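Local atomic coordinates of GTPase-activating protein BEM3 (Saccharomyces cerevisiae S288C, PDB entry 6FSF), a protein that acts as a GTPase-activating protein for Cdc42 and, less efficiently, for Rho1, and is represented here by its tandem PX and PH domains. Residues L88-V93 against S144-R149; I225-S230 against E234-A239. One frame throughout, in Å; residues are numbered along the deposited sequence.

Contact 1 joins the PX domain to the PH domain, whereas contact 2 lies wholly within the PH domain; their centres are about 12 Å apart. They meet through neighbouring antiparallel strands, 142-148 and 221-226, where Leu146 O lies 2.9 Å from Cys226 N, a probable hydrogen bond. On the PX-facing side of this sheet, Pro90 CG of contact 1 packs 3.6 Å from Cys226 SG of segment 225-230. On the other side, Leu145 CD2 sits 3.6 Å from Thr227 CG2 and 3.7 Å from Trp236 NE1, against the helix of contact 2. Successive residues Leu145 and Leu146 therefore serve the PH interior and the domain interface respectively.

Contact 1 of 2, residues L88-V93 against S144-R149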
ATOM      1  N   LEU A  88     -11.163  -8.131   3.961  1.00 66.20           N
ATOM      2  CA  LEU A  88     -10.469  -6.874   4.224  1.00 63.16           C
ATOM      3  C   LEU A  88     -10.533  -6.517   5.707  1.00 71.62           C
ATOM      4  O   LEU A  88     -11.621  -6.291   6.250  1.00 81.74           O
ATOM      5  CB  LEU A  88     -11.071  -5.747   3.387  1.00 64.02           C
ATOM      6  CG  LEU A  88     -10.324  -4.409   3.422  1.00 71.01           C
ATOM      7  CD1 LEU A  88      -8.982  -4.546   2.730  1.00 78.06           C
ATOM      8  CD2 LEU A  88     -11.134  -3.272   2.805  1.00 77.55           C
ATOM      9  N   SER A  89      -9.371  -6.457   6.356  1.00 61.46           N
ATOM     10  CA  SER A  89      -9.257  -6.032   7.743  1.00 62.90           C
ATOM     11  C   SER A  89      -7.987  -5.203   7.890  1.00 64.67           C
ATOM     12  O   SER A  89      -7.014  -5.432   7.166  1.00 60.02           O
ATOM     13  CB  SER A  89      -9.208  -7.224   8.712  1.00 56.32           C
ATOM     14  OG  SER A  89      -7.881  -7.701   8.861  1.00 57.55           O
ATOM     15  N   PRO A  90      -7.979  -4.233   8.809  1.00 58.41           N
ATOM     16  CA  PRO A  90      -6.777  -3.390   8.956  1.00 59.23           C
ATOM     17  C   PRO A  90      -5.521  -4.161   9.323  1.00 59.18           C
ATOM     18  O   PRO A  90      -4.428  -3.800   8.866  1.00 48.50           O
ATOM     19  CB  PRO A  90      -7.182  -2.406  10.062  1.00 55.13           C
ATOM     20  CG  PRO A  90      -8.665  -2.351   9.988  1.00 60.88           C
ATOM     21  CD  PRO A  90      -9.104  -3.735   9.615  1.00 57.82           C
ATOM     22  N   THR A  91      -5.640  -5.211  10.141  1.00 58.72           N
ATOM     23  CA  THR A  91      -4.445  -5.936  10.563  1.00 60.85           C
ATOM     24  C   THR A  91      -3.847  -6.755   9.424  1.00 59.93           C
ATOM     25  O   THR A  91      -2.624  -6.947   9.376  1.00 55.04           O
ATOM     26  CB  THR A  91      -4.763  -6.831  11.763  1.00 67.21           C
ATOM     27  OG1 THR A  91      -3.582  -7.536  12.165  1.00 73.74           O
ATOM     28  CG2 THR A  91      -5.858  -7.831  11.420  1.00 67.53           C
ATOM     29  N   LYS A  92      -4.683  -7.241   8.500  1.00 54.02           N
ATOM     30  CA  LYS A  92      -4.159  -7.942   7.332  1.00 55.77           C
ATOM     31  C   LYS A  92      -3.513  -6.973   6.348  1.00 58.29           C
ATOM     32  O   LYS A  92      -2.462  -7.275   5.767  1.00 53.28           O
ATOM     33  CB  LYS A  92      -5.271  -8.725   6.636  1.00 58.73           C
ATOM     34  CG  LYS A  92      -5.916  -9.819   7.469  1.00 66.68           C
ATOM     35  CD  LYS A  92      -6.871 -10.617   6.602  1.00 75.07           C
ATOM     36  CE  LYS A  92      -7.987 -11.244   7.409  1.00 84.38           C
ATOM     37  NZ  LYS A  92      -9.015 -11.834   6.508  1.00 89.74           N
ATOM     38  N   VAL A  93      -4.135  -5.810   6.146  1.00 52.61           N
ATOM     39  CA  VAL A  93      -3.582  -4.800   5.245  1.00 53.90           C
ATOM     40  C   VAL A  93      -2.202  -4.367   5.719  1.00 50.49           C
ATOM     41  O   VAL A  93      -1.267  -4.222   4.921  1.00 52.51           O
ATOM     42  CB  VAL A  93      -4.545  -3.604   5.141  1.00 58.36           C
ATOM     43  CG1 VAL A  93      -3.886  -2.439   4.421  1.00 54.38           C
ATOM     44  CG2 VAL A  93      -5.824  -4.019   4.437  1.00 58.95           C
ATOM     45  N   SER A 144      -5.003   6.918   1.552  1.00 58.89           N
ATOM     46  CA  SER A 144      -5.998   5.856   1.583  1.00 56.55           C
ATOM     47  C   SER A 144      -6.310   5.475   3.024  1.00 62.14           C
ATOM     48  O   SER A 144      -5.414   5.415   3.871  1.00 59.81           O
ATOM     49  CB  SER A 144      -5.502   4.633   0.812  1.00 61.23           C
ATOM     50  OG  SER A 144      -5.240   4.957  -0.541  1.00 61.18           O
ATOM     51  N   LEU A 145      -7.589   5.220   3.300  1.00 63.19           N
ATOM     52  CA  LEU A 145      -8.034   4.906   4.649  1.00 63.88           C
ATOM     53  C   LEU A 145      -8.997   3.729   4.611  1.00 59.56           C
ATOM     54  O   LEU A 145      -9.564   3.397   3.567  1.00 58.65           O
ATOM     55  CB  LEU A 145      -8.707   6.116   5.315  1.00 64.52           C
ATOM     56  CG  LEU A 145      -7.884   7.395   5.454  1.00 63.82           C
ATOM     57  CD1 LEU A 145      -8.749   8.532   5.979  1.00 59.51           C
ATOM     58  CD2 LEU A 145      -6.686   7.170   6.359  1.00 64.04           C
ATOM     59  N   LEU A 146      -9.175   3.101   5.770  1.00 61.04           N
ATOM     60  CA  LEU A 146     -10.142   2.026   5.957  1.00 55.81           C
ATOM     61  C   LEU A 146     -11.198   2.490   6.950  1.00 62.89           C
ATOM     62  O   LEU A 146     -10.863   2.969   8.036  1.00 59.52           O
ATOM     63  CB  LEU A 146      -9.463   0.744   6.450  1.00 48.79           C
ATOM     64  CG  LEU A 146      -8.521   0.066   5.450  1.00 57.12           C
ATOM     65  CD1 LEU A 146      -7.868  -1.164   6.058  1.00 56.31           C
ATOM     66  CD2 LEU A 146      -9.270  -0.301   4.178  1.00 58.39           C
ATOM     67  N   LEU A 147     -12.468   2.349   6.576  1.00 63.38           N
ATOM     68  CA  LEU A 147     -13.580   2.926   7.320  1.00 68.02           C
ATOM     69  C   LEU A 147     -14.549   1.845   7.776  1.00 65.20           C
ATOM     70  O   LEU A 147     -14.901   0.946   7.006  1.00 62.71           O
ATOM     71  CB  LEU A 147     -14.325   3.960   6.467  1.00 67.05           C
ATOM     72  CG  LEU A 147     -15.562   4.611   7.088  1.00 72.19           C
ATOM     73  CD1 LEU A 147     -15.193   5.389   8.340  1.00 71.98           C
ATOM     74  CD2 LEU A 147     -16.243   5.514   6.073  1.00 74.84           C
ATOM     75  N   ARG A 148     -14.986   1.948   9.032  1.00 67.19           N
ATOM     76  CA  ARG A 148     -15.992   1.064   9.602  1.00 72.83           C
ATOM     77  C   ARG A 148     -17.035   1.896  10.337  1.00 90.23           C
ATOM     78  O   ARG A 148     -16.732   2.964  10.877  1.00 85.52           O
ATOM     79  CB  ARG A 148     -15.370   0.039  10.571  1.00 65.66           C
ATOM     80  CG  ARG A 148     -16.364  -0.948  11.179  1.00 72.21           C
ATOM     81  CD  ARG A 148     -15.703  -1.853  12.210  1.00 76.29           C
ATOM     82  NE  ARG A 148     -15.235  -1.124  13.389  1.00 76.15           N
ATOM     83  CZ  ARG A 148     -15.929  -0.997  14.518  1.00 78.05           C
ATOM     84  NH1 ARG A 148     -17.131  -1.549  14.630  1.00 81.60           N
ATOM     85  NH2 ARG A 148     -15.419  -0.320  15.537  1.00 77.85           N
ATOM     86  N   ARG A 149     -18.270   1.400  10.344  1.00104.02           N
ATOM     87  CA  ARG A 149     -19.375   2.008  11.063  1.00108.41           C
ATOM     88  C   ARG A 149     -19.954   1.020  12.067  1.00105.55           C
ATOM     89  O   ARG A 149     -19.929  -0.192  11.829  1.00104.73           O
ATOM     90  CB  ARG A 149     -20.476   2.461  10.099  1.00115.80           C
ATOM     91  CG  ARG A 149     -19.993   3.432   9.042  1.00123.76           C
ATOM     92  CD  ARG A 149     -19.494   4.718   9.678  1.00132.41           C
ATOM     93  NE  ARG A 149     -20.508   5.302  10.549  1.00140.35           N
ATOM     94  CZ  ARG A 149     -21.527   6.036  10.115  1.00145.10           C
ATOM     95  NH1 ARG A 149     -22.407   6.529  10.976  1.00149.07           N
ATOM     96  NH2 ARG A 149     -21.664   6.283   8.818  1.00145.99           N
TER
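Leu146 alone of segment 144-149 touches segment 88-93, packing on Leu88, Pro90 and Val93, and its two methyls divide the work. CD1 has the more enclosed place, between two buried residues: it lies 3.8 Å from Pro90 CA. Val93 CG2 is almost as near to this methyl, at 3.9 Å, and the Pro90 ring also touches it through CG. Val93 and Leu146 point their ends at one another, tip to tip, whereas the proline ring passes the leucine at a slant. CG of Leu146 stands anti to the carbonyl carbon (chi1 -67°), and with chi2 178° carrying CD1 anti to CA, CD1 is the branch that reaches the first turn of helix 90-107. Leu146 accounts for 93 Å² of the 159 Å² buried between the segments. This inner part is closed further by Leu27 against Leu146, by Thr26 against Val93, and by Trp159 against Pro90.

The solvent side belongs to Leu88, the one touching residue that remains partly exposed. Its CD2 is the single partner of Leu146 CD2 across the contact, at an equally close 3.8 Å, and Val161 lies against both leucines. No hydrogen bond crosses between the segments, so the match is one of apolar shape. Ser89 caps the helix, its OG accepting from Lys92 N at 3.3 Å with an N-H...O angle of 159°, which probably steadies the turn that presents Pro90 and Val93. Together these features describe a hydrophobic interdomain interface, in which the start of a PX-domain helix packs on the outer face of the first strand of the PH-domain beta-sheet.

Contact 2 of 2, residues I225-S230 against E234-A239; sequences ICTETS and ELWLSA
Thr227 CG2 approaches the five-membered ring of Trp236 obliquely, 3.6 Å from CD1 and 4.2 Å from NE1. The threonine torsion explains how one side chain faces two ways. At chi1 48°, OG1 sits between the backbone N and the carbonyl carbon and donates to Thr229 O at 2.8 Å, while CG2 is left anti to the carbonyl carbon and aimed at the indole. Trp236 is twisted past the usual staggered position, with chi1 at -95°, and brings CD1 and, farther off, NE1 near the threonine methyl. Lys141 adds a cation-pi contact to the indole.

Nearer the surface the segments meet through the helix backbone. Glu234 N donates to Ser230 O at 3.2 Å, with an N-H...O angle of 159°, which is an i to i+4 bond of the first turn. Glu234 CG comes back to within 3.7 Å of the same oxygen, although the chain then runs on extended. One turn later Ser238 N and Ser238 OG reach Glu234 O from opposite faces of its plane. At the helix start Thr229 is the N-cap, its OG1 accepting from Glu232 N.

The Thr227 and Thr229 hydroxyls and the Ser230-Glu234 backbone bond hold the passage from strand 221-226 into the C-terminal helix of the PH fold, consistent with polar bonds at the helix start and methyl-indole packing deeper in.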
ATOM      1  N   ILE A 225     -11.589   4.738  11.712  1.00 70.19           N
ATOM      2  CA  ILE A 225     -10.694   4.939  10.580  1.00 66.58           C
ATOM      3  C   ILE A 225      -9.330   4.355  10.921  1.00 66.17           C
ATOM      4  O   ILE A 225      -8.786   4.624  11.998  1.00 61.70           O
ATOM      5  CB  ILE A 225     -10.570   6.432  10.219  1.00 67.42           C
ATOM      6  CG1 ILE A 225     -11.940   7.003   9.847  1.00 66.71           C
ATOM      7  CG2 ILE A 225      -9.576   6.626   9.085  1.00 65.67           C
ATOM      8  CD1 ILE A 225     -12.008   8.511   9.899  1.00 67.21           C
ATOM      9  N   CYS A 226      -8.779   3.565  10.004  1.00 65.43           N
ATOM     10  CA  CYS A 226      -7.462   2.973  10.161  1.00 60.86           C
ATOM     11  C   CYS A 226      -6.586   3.345   8.972  1.00 62.71           C
ATOM     12  O   CYS A 226      -7.070   3.499   7.848  1.00 59.52           O
ATOM     13  CB  CYS A 226      -7.545   1.447  10.284  1.00 59.98           C
ATOM     14  SG  CYS A 226      -8.476   0.853  11.711  1.00 58.74           S
ATOM     15  N   THR A 227      -5.292   3.496   9.234  1.00 59.76           N
ATOM     16  CA  THR A 227      -4.304   3.717   8.190  1.00 57.66           C
ATOM     17  C   THR A 227      -3.575   2.415   7.881  1.00 60.09           C
ATOM     18  O   THR A 227      -3.679   1.425   8.605  1.00 58.77           O
ATOM     19  CB  THR A 227      -3.307   4.804   8.602  1.00 59.44           C
ATOM     20  OG1 THR A 227      -2.827   4.548   9.928  1.00 66.91           O
ATOM     21  CG2 THR A 227      -3.958   6.179   8.556  1.00 66.72           C
ATOM     22  N   GLU A 228      -2.821   2.427   6.782  1.00 53.28           N
ATOM     23  CA  GLU A 228      -2.097   1.229   6.376  1.00 54.42           C
ATOM     24  C   GLU A 228      -0.861   0.982   7.232  1.00 55.17           C
ATOM     25  O   GLU A 228      -0.437  -0.169   7.379  1.00 57.66           O
ATOM     26  CB  GLU A 228      -1.709   1.324   4.900  1.00 54.31           C
ATOM     27  CG  GLU A 228      -2.899   1.315   3.958  1.00 55.74           C
ATOM     28  CD  GLU A 228      -2.484   1.248   2.504  1.00 63.28           C
ATOM     29  OE1 GLU A 228      -2.503   2.297   1.828  1.00 63.92           O
ATOM     30  OE2 GLU A 228      -2.129   0.143   2.044  1.00 57.46           O
ATOM     31  N   THR A 229      -0.278   2.035   7.798  1.00 54.78           N
ATOM     32  CA  THR A 229       0.891   1.915   8.655  1.00 65.25           C
ATOM     33  C   THR A 229       0.661   2.697   9.941  1.00 64.14           C
ATOM     34  O   THR A 229      -0.212   3.566  10.019  1.00 59.16           O
ATOM     35  CB  THR A 229       2.165   2.428   7.963  1.00 62.57           C
ATOM     36  OG1 THR A 229       2.046   3.836   7.724  1.00 65.31           O
ATOM     37  CG2 THR A 229       2.386   1.710   6.639  1.00 55.42           C
ATOM     38  N   SER A 230       1.461   2.371  10.959  1.00 64.87           N
ATOM     39  CA  SER A 230       1.391   3.117  12.209  1.00 73.42           C
ATOM     40  C   SER A 230       1.960   4.521  12.050  1.00 71.58           C
ATOM     41  O   SER A 230       1.531   5.446  12.750  1.00 66.68           O
ATOM     42  CB  SER A 230       2.123   2.362  13.318  1.00 74.95           C
ATOM     43  OG  SER A 230       3.507   2.260  13.037  1.00 79.59           O
ATOM     44  N   GLU A 234       0.283   8.378  12.877  1.00 71.04           N
ATOM     45  CA  GLU A 234       0.956   9.530  13.470  1.00 76.81           C
ATOM     46  C   GLU A 234       0.779  10.770  12.603  1.00 77.19           C
ATOM     47  O   GLU A 234       0.434  11.848  13.104  1.00 81.65           O
ATOM     48  CB  GLU A 234       2.444   9.232  13.669  1.00 81.17           C
ATOM     49  CG  GLU A 234       2.770   8.291  14.815  1.00 88.61           C
ATOM     50  CD  GLU A 234       4.265   8.147  15.031  1.00 98.33           C
ATOM     51  OE1 GLU A 234       4.980   9.169  14.956  1.00 98.23           O
ATOM     52  OE2 GLU A 234       4.730   7.010  15.264  1.00101.93           O
ATOM     53  N   LEU A 235       1.009  10.634  11.295  1.00 73.95           N
ATOM     54  CA  LEU A 235       0.915  11.787  10.404  1.00 71.80           C
ATOM     55  C   LEU A 235      -0.507  12.331  10.349  1.00 78.22           C
ATOM     56  O   LEU A 235      -0.710  13.550  10.302  1.00 69.45           O
ATOM     57  CB  LEU A 235       1.399  11.410   9.002  1.00 76.25           C
ATOM     58  CG  LEU A 235       2.853  10.951   8.854  1.00 75.19           C
ATOM     59  CD1 LEU A 235       3.241  10.869   7.383  1.00 78.79           C
ATOM     60  CD2 LEU A 235       3.793  11.876   9.613  1.00 75.03           C
ATOM     61  N   TRP A 236      -1.504  11.444  10.359  1.00 81.48           N
ATOM     62  CA  TRP A 236      -2.889  11.895  10.258  1.00 75.13           C
ATOM     63  C   TRP A 236      -3.334  12.620  11.521  1.00 79.36           C
ATOM     64  O   TRP A 236      -4.050  13.626  11.443  1.00 81.59           O
ATOM     65  CB  TRP A 236      -3.810  10.710   9.965  1.00 66.18           C
ATOM     66  CG  TRP A 236      -4.089  10.523   8.507  1.00 72.57           C
ATOM     67  CD1 TRP A 236      -3.499   9.625   7.663  1.00 69.69           C
ATOM     68  CD2 TRP A 236      -5.027  11.260   7.714  1.00 69.65           C
ATOM     69  NE1 TRP A 236      -4.016   9.756   6.397  1.00 66.53           N
ATOM     70  CE2 TRP A 236      -4.956  10.753   6.402  1.00 64.66           C
ATOM     71  CE3 TRP A 236      -5.922  12.298   7.990  1.00 71.81           C
ATOM     72  CZ2 TRP A 236      -5.746  11.249   5.368  1.00 69.14           C
ATOM     73  CZ3 TRP A 236      -6.705  12.789   6.962  1.00 78.91           C
ATOM     74  CH2 TRP A 236      -6.612  12.264   5.667  1.00 78.70           C
ATOM     75  N   LEU A 237      -2.923  12.127  12.691  1.00 82.11           N
ATOM     76  CA  LEU A 237      -3.307  12.779  13.939  1.00 86.78           C
ATOM     77  C   LEU A 237      -2.721  14.182  14.033  1.00102.31           C
ATOM     78  O   LEU A 237      -3.373  15.101  14.543  1.00105.51           O
ATOM     79  CB  LEU A 237      -2.871  11.935  15.137  1.00 77.52           C
ATOM     80  CG  LEU A 237      -3.505  10.547  15.274  1.00 79.55           C
ATOM     81  CD1 LEU A 237      -3.129   9.903  16.597  1.00 84.39           C
ATOM     82  CD2 LEU A 237      -5.018  10.616  15.112  1.00 80.73           C
ATOM     83  N   SER A 238      -1.491  14.368  13.546  1.00108.57           N
ATOM     84  CA  SER A 238      -0.890  15.698  13.563  1.00105.15           C
ATOM     85  C   SER A 238      -1.628  16.646  12.627  1.00106.55           C
ATOM     86  O   SER A 238      -1.756  17.841  12.919  1.00112.98           O
ATOM     87  CB  SER A 238       0.588  15.611  13.193  1.00102.31           C
ATOM     88  OG  SER A 238       1.304  14.823  14.125  1.00101.80           O
ATOM     89  N   ALA A 239      -2.117  16.132  11.497  1.00101.64           N
ATOM     90  CA  ALA A 239      -2.956  16.941  10.622  1.00109.05           C
ATOM     91  C   ALA A 239      -4.241  17.348  11.328  1.00114.74           C
ATOM     92  O   ALA A 239      -4.690  18.494  11.206  1.00117.16           O
ATOM     93  CB  ALA A 239      -3.262  16.178   9.334  1.00108.22           C
TER